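DNA polymerase (Bacillus phage phi29, PDB 2PY5) copies the viral genome by protein-primed, strand-displacing DNA synthesis with high processivity and fidelity, and proofreads with a 3'-5' exonuclease. Local coordinates at residues C22-Y27 against N42-F47; K208-T213 against L263-P268; P212-G217 against P424-M429. The protein carries 2 engineered substitutions. All coordinates share one frame; numbering follows the deposited sequence.

How the interactions relate
Interaction 1 lies in the exonuclease region, its centre about 50 Å from that of interaction 2 and about 45 Å from that of interaction 3. Its Trp25 side chain is about 3 Å from that of Glu14, a residue essential for exonucleolysis, and its nearest atom is about 4 Å from bound DNA. Interactions 2 and 3 are neighbours, with centres about 8 Å apart. They share Pro212 and Thr213, and they meet where Tyr426 OH lies 2.6 Å from Gly266 O, probably as a hydrogen bond. Both join the 192-229 region to the polymerisation region. Their nearest atoms are about 11 Å and 7 Å from the DNA.

Interaction 1 (C22-Y27 against N42-F47); sequences CRVWAY and NSLDEF. With EDO (1,2-ethanediol), chain P.
Tyr27 OH donates a short hydrogen bond of 2.6 Å to Glu46 OE1. The hydroxyl meets the anti side of the carboxylate, 22° out of its plane. Ring and carboxylate stand nearly perpendicular, at 87°. The carboxylate is reached along an extended arm: Glu46 CG lies anti to the backbone N (chi1 -173°) and the chain runs straight on to CD. The bond holds OE1 at the edge of the tyrosine ring, near the ring plane. Phe47 packs on the same tyrosine. Its CB sits over one ring face, 3.9 Å from the centroid, as a CH-pi contact offset toward the rim. The two rings meet obliquely, and Tyr27 CD1 touches Phe47 CD1 at 3.4 Å. The phenol is therefore held at its tip by a polar bond and at its base by apolar packing.

At the other end of the contact, Val24 CG2 meets Leu44 CD2 at 4.1 Å, the two side chains crossing at about a right angle. A water bridges the backbones here. It donates to Val24 O and accepts from Leu44 N, so it takes up an N-H of the first helical turn. Ser43 is the N-cap of that helix. Its OG accepts from Glu46 N at 3.1 Å and also bonds an ethanediol molecule. Where the chain turns toward the helix, Asn42 CA lies 3.4 Å from Trp25 O in a CA-H...O contact.

Trp25 and Ala26 form a classic beta bulge opposite Glu14, a residue essential for exonucleolysis. The bulge lies in strand 24-31, which pairs with strands 8-15 and 38-41. The N-terminal turn of helix 44-54 packs against this part of the mixed sheet. Phe13 of strand 8-15 and Phe69 of helix 63-76 line the same apolar side.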
loop_
_atom_site.group_PDB
_atom_site.type_symbol
_atom_site.label_atom_id
_atom_site.label_comp_id
_atom_site.label_asym_id
_atom_site.label_seq_id
_atom_site.Cartn_x
_atom_site.Cartn_y
_atom_site.Cartn_z
ATOM N N CYS F 22 19.042 16.117 -17.397
ATOM C CA CYS F 22 18.665 14.993 -16.571
ATOM C C CYS F 22 19.330 13.727 -17.075
ATOM O O CYS F 22 19.070 13.279 -18.200
ATOM C CB CYS F 22 17.151 14.851 -16.602
ATOM S SG CYS F 22 16.493 13.464 -15.713
ATOM N N ARG F 23 20.197 13.163 -16.241
ATOM C CA ARG F 23 20.966 11.991 -16.619
ATOM C C ARG F 23 21.491 11.245 -15.402
ATOM O O ARG F 23 21.605 11.790 -14.326
ATOM C CB ARG F 23 22.129 12.407 -17.521
ATOM C CG ARG F 23 23.004 13.447 -16.932
ATOM C CD ARG F 23 24.072 13.980 -17.908
ATOM N NE ARG F 23 24.451 15.312 -17.455
ATOM C CZ ARG F 23 25.247 15.585 -16.417
ATOM N NH1 ARG F 23 25.848 14.631 -15.723
ATOM N NH2 ARG F 23 25.432 16.834 -16.067
ATOM N N VAL F 24 21.834 9.988 -15.611
ATOM C CA VAL F 24 22.513 9.175 -14.597
ATOM C C VAL F 24 23.957 9.667 -14.431
ATOM O O VAL F 24 24.682 9.824 -15.427
ATOM C CB VAL F 24 22.491 7.682 -15.021
ATOM C CG1 VAL F 24 23.375 6.818 -14.121
ATOM C CG2 VAL F 24 21.053 7.169 -15.019
ATOM N N TRP F 25 24.364 9.949 -13.192
ATOM C CA TRP F 25 25.774 10.245 -12.907
ATOM C C TRP F 25 26.487 9.115 -12.168
ATOM O O TRP F 25 27.705 9.110 -12.083
ATOM C CB TRP F 25 25.960 11.587 -12.182
ATOM C CG TRP F 25 25.378 11.688 -10.785
ATOM C CD1 TRP F 25 24.185 12.241 -10.454
ATOM C CD2 TRP F 25 25.992 11.280 -9.558
ATOM N NE1 TRP F 25 24.011 12.218 -9.094
ATOM C CE2 TRP F 25 25.104 11.626 -8.516
ATOM C CE3 TRP F 25 27.217 10.680 -9.229
ATOM C CZ2 TRP F 25 25.382 11.355 -7.172
ATOM C CZ3 TRP F 25 27.498 10.421 -7.886
ATOM C CH2 TRP F 25 26.582 10.763 -6.876
ATOM N N ALA F 26 25.718 8.161 -11.636
ATOM C CA ALA F 26 26.294 6.956 -11.043
ATOM C C ALA F 26 25.346 5.780 -11.171
ATOM O O ALA F 26 24.136 5.953 -11.140
ATOM C CB ALA F 26 26.643 7.176 -9.572
ATOM N N TYR F 27 25.916 4.587 -11.354
ATOM C CA TYR F 27 25.171 3.340 -11.243
ATOM C C TYR F 27 25.903 2.414 -10.286
ATOM O O TYR F 27 27.115 2.534 -10.083
ATOM C CB TYR F 27 25.031 2.644 -12.602
ATOM C CG TYR F 27 26.317 2.001 -13.123
ATOM C CD1 TYR F 27 26.737 0.741 -12.674
ATOM C CD2 TYR F 27 27.122 2.654 -14.053
ATOM C CE1 TYR F 27 27.920 0.153 -13.157
ATOM C CE2 TYR F 27 28.287 2.065 -14.538
ATOM C CZ TYR F 27 28.681 0.811 -14.074
ATOM O OH TYR F 27 29.849 0.223 -14.538
ATOM N N ASN F 42 30.196 5.569 -13.510
ATOM C CA ASN F 42 29.604 6.881 -13.758
ATOM C C ASN F 42 29.044 7.044 -15.170
ATOM O O ASN F 42 28.863 8.156 -15.642
ATOM C CB ASN F 42 30.607 7.990 -13.413
ATOM C CG ASN F 42 31.743 8.106 -14.419
ATOM O OD1 ASN F 42 31.872 7.270 -15.326
ATOM N ND2 ASN F 42 32.573 9.160 -14.279
ATOM N N SER F 43 28.738 5.928 -15.824
ATOM C CA SER F 43 28.244 5.938 -17.210
ATOM C C SER F 43 27.058 5.007 -17.406
ATOM O O SER F 43 27.191 3.815 -17.210
ATOM C CB SER F 43 29.372 5.501 -18.144
ATOM O OG SER F 43 28.906 5.255 -19.455
ATOM N N LEU F 44 25.905 5.555 -17.792
ATOM C CA LEU F 44 24.750 4.726 -18.140
ATOM C C LEU F 44 25.064 3.840 -19.333
ATOM O O LEU F 44 24.626 2.690 -19.378
ATOM C CB LEU F 44 23.499 5.571 -18.424
ATOM C CG LEU F 44 22.203 4.806 -18.702
ATOM C CD1 LEU F 44 21.891 3.797 -17.560
ATOM C CD2 LEU F 44 21.012 5.733 -18.877
ATOM N N ASP F 45 25.808 4.352 -20.306
ATOM C CA ASP F 45 26.199 3.541 -21.454
ATOM C C ASP F 45 26.927 2.282 -21.002
ATOM O O ASP F 45 26.660 1.203 -21.495
ATOM C CB ASP F 45 27.119 4.317 -22.392
ATOM C CG ASP F 45 26.389 5.319 -23.282
ATOM O OD1 ASP F 45 25.160 5.223 -23.449
ATOM O OD2 ASP F 45 27.082 6.191 -23.880
ATOM N N GLU F 46 27.854 2.447 -20.068
ATOM C CA GLU F 46 28.604 1.327 -19.532
ATOM C C GLU F 46 27.668 0.342 -18.828
ATOM O O GLU F 46 27.781 -0.878 -19.025
ATOM C CB GLU F 46 29.642 1.842 -18.553
ATOM C CG GLU F 46 30.587 0.798 -18.064
ATOM C CD GLU F 46 31.692 1.409 -17.254
ATOM O OE1 GLU F 46 31.486 1.624 -16.041
ATOM O OE2 GLU F 46 32.762 1.705 -17.847
ATOM N N PHE F 47 26.770 0.879 -18.004
ATOM C CA PHE F 47 25.813 0.044 -17.256
ATOM C C PHE F 47 24.954 -0.763 -18.230
ATOM O O PHE F 47 24.775 -1.985 -18.078
ATOM C CB PHE F 47 24.900 0.909 -16.392
ATOM C CG PHE F 47 23.841 0.104 -15.652
ATOM C CD1 PHE F 47 24.205 -0.649 -14.529
ATOM C CD2 PHE F 47 22.513 0.098 -16.058
ATOM C CE1 PHE F 47 23.256 -1.420 -13.848
ATOM C CE2 PHE F 47 21.562 -0.661 -15.364
ATOM C CZ PHE F 47 21.953 -1.414 -14.257
HETATM C C1 EDO P . 30.601 5.161 -22.476
HETATM O O1 EDO P . 31.009 4.749 -21.168
HETATM C C2 EDO P . 29.976 6.550 -22.435
HETATM O O2 EDO P . 29.531 6.951 -23.743
HETATM O O HOH W 1 25.388 8.536 -17.799
#

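Interaction 2 (K208-T213 against L263-P268); sequences KKVFPT and LPYGEP. With EDO (1,2-ethanediol), chain M.
Tyr265 meets the end of helix 204-210 with the base of its side chain. CB lies 3.4 Å from Val210 O. CG stands between the backbone N and the carbonyl carbon (chi1 74°), which turns the ring alongside Val210. CD1 is then 4.1 Å from Val210 CB, with Val210 O near the ring plane at that edge. The side chain also touches Lys354 and Thr356 of strand 340-356, and another ethanediol lies about 3 Å from its nearest atom.

Val210 O does more than touch this side chain. It accepts a hydrogen bond from Gly266 N at 2.7 Å, with an angle of 158° at the hydrogen. The donor is tilted 27° from the carbonyl plane. A carbonyl at the C-terminal end of the helix is thus taken up by the corner between strands 263-265 and 267-272. Gly266 has a positive phi at this corner. The ring of Pro212 rests on the same backbone, its CG 3.5 Å from Gly266 C. Within segment 208-213, Val210 CG2 sits over the centre of the Phe211 ring, whose edge approaches Pro264 O.

Glu267 bends at chi2 and brings its carboxylate back toward Pro212. A water donates to Thr213 O and, at 2.6 Å, to Glu267 OE1. An ethanediol molecule donates to Lys208 O and Phe211 O.

The contact joins the 192-229 region to the polymerisation region. The direct bond and one arm of the water bridge end on backbone carbonyls; the other arm ends on Glu267 OE1. The join therefore rests largely on backbone atoms and apolar packing. No salt bridge crosses it, and the one charged group taking part, Glu267, is engaged through water.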
loop_
_atom_site.group_PDB
_atom_site.type_symbol
_atom_site.label_atom_id
_atom_site.label_comp_id
_atom_site.label_asym_id
_atom_site.label_seq_id
_atom_site.Cartn_x
_atom_site.Cartn_y
_atom_site.Cartn_z
ATOM N N LYS F 208 -9.750 -23.956 -5.925
ATOM C CA LYS F 208 -10.551 -23.941 -7.144
ATOM C C LYS F 208 -12.026 -24.244 -6.880
ATOM O O LYS F 208 -12.914 -23.708 -7.547
ATOM C CB LYS F 208 -10.000 -24.955 -8.149
ATOM C CG LYS F 208 -8.639 -24.597 -8.697
ATOM C CD LYS F 208 -8.126 -25.729 -9.563
ATOM C CE LYS F 208 -6.827 -25.383 -10.229
ATOM N NZ LYS F 208 -6.102 -26.635 -10.612
ATOM N N LYS F 209 -12.277 -25.091 -5.901
ATOM C CA LYS F 209 -13.638 -25.504 -5.570
ATOM C C LYS F 209 -14.374 -24.374 -4.872
ATOM O O LYS F 209 -15.534 -24.077 -5.206
ATOM C CB LYS F 209 -13.598 -26.742 -4.681
ATOM C CG LYS F 209 -14.952 -27.379 -4.424
ATOM C CD LYS F 209 -14.780 -28.742 -3.789
ATOM C CE LYS F 209 -16.102 -29.479 -3.636
ATOM N NZ LYS F 209 -15.871 -30.921 -3.295
ATOM N N VAL F 210 -13.709 -23.729 -3.916
ATOM C CA VAL F 210 -14.368 -22.721 -3.080
ATOM C C VAL F 210 -14.278 -21.297 -3.629
ATOM O O VAL F 210 -15.105 -20.452 -3.273
ATOM C CB VAL F 210 -13.911 -22.758 -1.600
ATOM C CG1 VAL F 210 -14.026 -24.198 -1.046
ATOM C CG2 VAL F 210 -12.545 -22.198 -1.416
ATOM N N PHE F 211 -13.289 -21.019 -4.486
ATOM C CA PHE F 211 -13.169 -19.685 -5.110
ATOM C C PHE F 211 -13.227 -19.819 -6.634
ATOM O O PHE F 211 -12.207 -19.642 -7.324
ATOM C CB PHE F 211 -11.888 -18.992 -4.660
ATOM C CG PHE F 211 -11.759 -18.864 -3.177
ATOM C CD1 PHE F 211 -10.655 -19.376 -2.508
ATOM C CD2 PHE F 211 -12.764 -18.243 -2.427
ATOM C CE1 PHE F 211 -10.544 -19.250 -1.131
ATOM C CE2 PHE F 211 -12.659 -18.104 -1.059
ATOM C CZ PHE F 211 -11.551 -18.598 -0.399
ATOM N N PRO F 212 -14.419 -20.127 -7.162
ATOM C CA PRO F 212 -14.599 -20.303 -8.582
ATOM C C PRO F 212 -14.421 -18.978 -9.313
ATOM O O PRO F 212 -14.603 -17.889 -8.726
ATOM C CB PRO F 212 -16.037 -20.797 -8.693
ATOM C CG PRO F 212 -16.712 -20.221 -7.527
ATOM C CD PRO F 212 -15.693 -20.285 -6.444
ATOM N N THR F 213 -14.054 -19.072 -10.580
ATOM C CA THR F 213 -13.827 -17.891 -11.396
ATOM C C THR F 213 -15.160 -17.313 -11.792
ATOM O O THR F 213 -15.978 -17.998 -12.416
ATOM C CB THR F 213 -13.058 -18.252 -12.668
ATOM O OG1 THR F 213 -11.862 -18.944 -12.315
ATOM C CG2 THR F 213 -12.710 -16.990 -13.454
ATOM N N LEU F 263 -17.489 -15.282 6.006
ATOM C CA LEU F 263 -16.971 -14.788 4.729
ATOM C C LEU F 263 -17.484 -15.612 3.551
ATOM O O LEU F 263 -17.773 -16.810 3.696
ATOM C CB LEU F 263 -15.448 -14.743 4.740
ATOM C CG LEU F 263 -14.785 -13.812 5.760
ATOM C CD1 LEU F 263 -13.284 -14.051 5.881
ATOM C CD2 LEU F 263 -15.099 -12.361 5.358
ATOM N N PRO F 264 -17.611 -14.985 2.381
ATOM C CA PRO F 264 -18.254 -15.633 1.241
ATOM C C PRO F 264 -17.360 -16.602 0.488
ATOM O O PRO F 264 -16.136 -16.412 0.404
ATOM C CB PRO F 264 -18.581 -14.433 0.336
ATOM C CG PRO F 264 -17.446 -13.535 0.568
ATOM C CD PRO F 264 -17.209 -13.600 2.039
ATOM N N TYR F 265 -17.984 -17.614 -0.121
ATOM C CA TYR F 265 -17.292 -18.484 -1.062
ATOM C C TYR F 265 -18.288 -19.031 -2.093
ATOM O O TYR F 265 -19.530 -18.869 -1.958
ATOM C CB TYR F 265 -16.569 -19.630 -0.326
ATOM C CG TYR F 265 -17.488 -20.705 0.190
ATOM C CD1 TYR F 265 -17.745 -21.848 -0.567
ATOM C CD2 TYR F 265 -18.114 -20.583 1.421
ATOM C CE1 TYR F 265 -18.602 -22.832 -0.109
ATOM C CE2 TYR F 265 -18.990 -21.593 1.892
ATOM C CZ TYR F 265 -19.234 -22.683 1.103
ATOM O OH TYR F 265 -20.088 -23.695 1.567
ATOM N N GLY F 266 -17.737 -19.692 -3.107
ATOM C CA GLY F 266 -18.539 -20.362 -4.109
ATOM C C GLY F 266 -19.186 -19.503 -5.162
ATOM O O GLY F 266 -18.949 -18.287 -5.237
ATOM N N GLU F 267 -20.015 -20.141 -5.988
ATOM C CA GLU F 267 -20.685 -19.451 -7.079
ATOM C C GLU F 267 -21.839 -18.665 -6.494
ATOM O O GLU F 267 -22.671 -19.233 -5.785
ATOM C CB GLU F 267 -21.238 -20.426 -8.119
ATOM C CG GLU F 267 -21.763 -19.734 -9.389
ATOM C CD GLU F 267 -20.656 -19.041 -10.225
ATOM O OE1 GLU F 267 -19.541 -19.593 -10.295
ATOM O OE2 GLU F 267 -20.914 -17.945 -10.818
ATOM N N PRO F 268 -21.907 -17.373 -6.784
ATOM C CA PRO F 268 -23.055 -16.628 -6.291
ATOM C C PRO F 268 -24.347 -16.964 -7.026
ATOM O O PRO F 268 -24.316 -17.518 -8.131
ATOM C CB PRO F 268 -22.679 -15.169 -6.573
ATOM C CG PRO F 268 -21.767 -15.239 -7.703
ATOM C CD PRO F 268 -20.961 -16.499 -7.503
HETATM C C1 EDO M . -11.247 -22.477 -10.680
HETATM O O1 EDO M . -12.388 -23.058 -10.031
HETATM C C2 EDO M . -11.018 -21.044 -10.201
HETATM O O2 EDO M . -10.415 -20.974 -8.906
HETATM O O HOH W 2 -17.816 -19.972 -12.268
#

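Interaction 3 (P212-G217 against P424-M429); sequences PTLSLG and PVYTPM
This is a mainly apolar contact between two turns that each lead into a helix, 216-223 and 427-447, with a single water at its centre. No direct hydrogen bond crosses it. Pro424 presents its ring to segment 212-217: CG lies 3.4 Å from Leu214 O, and CD is 3.8 Å from Thr213 CG2. This methyl reaches the proline because it is placed anti to the backbone N of Thr213. Leu216 CD2 adds a looser touch on the same ring.

The water donates to Pro212 O and Val425 O, both at 2.8 Å, and accepts from Leu214 N at 3.0 Å. It thus stitches together backbone groups that do not bond directly. Ser215 is the N-cap of helix 216-223, its OG accepting from Leu218 N. Thr427 OG1 bonds Asp219 OD2, which ties the two helices together.

Tyr426 turns a ring edge to Pro212 O, in plane, with CD1 3.7 Å away. Pro428 CD lies over the centre of one face of that ring. The hydroxyl goes on to Gly266 O. Leu214 fills the angle between the ring and Pro428, its CD1 4.3 Å from Pro428 CG.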
loop_
_atom_site.group_PDB
_atom_site.type_symbol
_atom_site.label_atom_id
_atom_site.label_comp_id
_atom_site.label_asym_id
_atom_site.label_seq_id
_atom_site.Cartn_x
_atom_site.Cartn_y
_atom_site.Cartn_z
ATOM N N PRO F 212 -14.419 -20.127 -7.162
ATOM C CA PRO F 212 -14.599 -20.303 -8.582
ATOM C C PRO F 212 -14.421 -18.978 -9.313
ATOM O O PRO F 212 -14.603 -17.889 -8.726
ATOM C CB PRO F 212 -16.037 -20.797 -8.693
ATOM C CG PRO F 212 -16.712 -20.221 -7.527
ATOM C CD PRO F 212 -15.693 -20.285 -6.444
ATOM N N THR F 213 -14.054 -19.072 -10.580
ATOM C CA THR F 213 -13.827 -17.891 -11.396
ATOM C C THR F 213 -15.160 -17.313 -11.792
ATOM O O THR F 213 -15.978 -17.998 -12.416
ATOM C CB THR F 213 -13.058 -18.252 -12.668
ATOM O OG1 THR F 213 -11.862 -18.944 -12.315
ATOM C CG2 THR F 213 -12.710 -16.990 -13.454
ATOM N N LEU F 214 -15.412 -16.061 -11.406
ATOM C CA LEU F 214 -16.633 -15.392 -11.792
ATOM C C LEU F 214 -16.486 -14.781 -13.183
ATOM O O LEU F 214 -15.385 -14.419 -13.628
ATOM C CB LEU F 214 -17.013 -14.301 -10.789
ATOM C CG LEU F 214 -17.282 -14.726 -9.322
ATOM C CD1 LEU F 214 -18.093 -13.592 -8.673
ATOM C CD2 LEU F 214 -17.967 -16.063 -9.179
ATOM N N SER F 215 -17.609 -14.671 -13.877
ATOM C CA SER F 215 -17.615 -13.987 -15.147
ATOM C C SER F 215 -17.184 -12.533 -14.941
ATOM O O SER F 215 -17.289 -11.971 -13.841
ATOM C CB SER F 215 -18.999 -14.024 -15.768
ATOM O OG SER F 215 -19.876 -13.166 -15.067
ATOM N N LEU F 216 -16.704 -11.911 -16.002
ATOM C CA LEU F 216 -16.312 -10.524 -15.915
ATOM C C LEU F 216 -17.492 -9.620 -15.516
ATOM O O LEU F 216 -17.307 -8.673 -14.753
ATOM C CB LEU F 216 -15.689 -10.055 -17.227
ATOM C CG LEU F 216 -14.354 -10.746 -17.554
ATOM C CD1 LEU F 216 -13.874 -10.366 -18.968
ATOM C CD2 LEU F 216 -13.281 -10.431 -16.518
ATOM N N GLY F 217 -18.687 -9.922 -16.018
ATOM C CA GLY F 217 -19.870 -9.108 -15.678
ATOM C C GLY F 217 -20.235 -9.212 -14.206
ATOM O O GLY F 217 -20.574 -8.210 -13.557
ATOM N N PRO F 424 -10.529 -13.154 -12.771
ATOM C CA PRO F 424 -10.599 -12.676 -11.398
ATOM C C PRO F 424 -10.058 -13.735 -10.434
ATOM O O PRO F 424 -9.904 -14.901 -10.802
ATOM C CB PRO F 424 -12.105 -12.497 -11.144
ATOM C CG PRO F 424 -12.779 -12.683 -12.379
ATOM C CD PRO F 424 -11.858 -13.252 -13.397
ATOM N N VAL F 425 -9.766 -13.301 -9.219
ATOM C CA VAL F 425 -9.349 -14.176 -8.145
ATOM C C VAL F 425 -10.657 -14.524 -7.420
ATOM O O VAL F 425 -11.312 -15.501 -7.800
ATOM C CB VAL F 425 -8.257 -13.536 -7.245
ATOM C CG1 VAL F 425 -7.882 -14.486 -6.136
ATOM C CG2 VAL F 425 -7.001 -13.127 -8.079
ATOM N N TYR F 426 -11.063 -13.745 -6.426
ATOM C CA TYR F 426 -12.402 -13.943 -5.803
ATOM C C TYR F 426 -12.800 -12.681 -5.072
ATOM O O TYR F 426 -12.644 -12.522 -3.868
ATOM C CB TYR F 426 -12.450 -15.199 -4.906
ATOM C CG TYR F 426 -13.874 -15.569 -4.553
ATOM C CD1 TYR F 426 -14.707 -16.190 -5.492
ATOM C CD2 TYR F 426 -14.412 -15.277 -3.312
ATOM C CE1 TYR F 426 -16.035 -16.503 -5.173
ATOM C CE2 TYR F 426 -15.739 -15.582 -3.014
ATOM C CZ TYR F 426 -16.534 -16.182 -3.960
ATOM O OH TYR F 426 -17.859 -16.480 -3.652
ATOM N N THR F 427 -13.287 -11.737 -5.861
ATOM C CA THR F 427 -13.553 -10.384 -5.379
ATOM C C THR F 427 -14.544 -10.323 -4.195
ATOM O O THR F 427 -14.367 -9.472 -3.321
ATOM C CB THR F 427 -13.976 -9.478 -6.548
ATOM O OG1 THR F 427 -12.983 -9.578 -7.590
ATOM C CG2 THR F 427 -14.111 -8.006 -6.109
ATOM N N PRO F 428 -15.555 -11.226 -4.123
ATOM C CA PRO F 428 -16.437 -11.133 -2.949
ATOM C C PRO F 428 -15.667 -11.209 -1.613
ATOM O O PRO F 428 -16.063 -10.613 -0.636
ATOM C CB PRO F 428 -17.345 -12.354 -3.109
ATOM C CG PRO F 428 -17.380 -12.572 -4.575
ATOM C CD PRO F 428 -16.011 -12.283 -5.049
ATOM N N MET F 429 -14.584 -11.997 -1.577
ATOM C CA MET F 429 -13.823 -12.129 -0.349
ATOM C C MET F 429 -13.215 -10.800 0.062
ATOM O O MET F 429 -13.234 -10.430 1.242
ATOM C CB MET F 429 -12.746 -13.216 -0.507
ATOM C CG MET F 429 -11.940 -13.550 0.699
ATOM S SD MET F 429 -12.934 -14.116 2.080
ATOM C CE MET F 429 -13.151 -15.871 1.882
HETATM O O HOH W 3 -13.729 -15.246 -9.095
#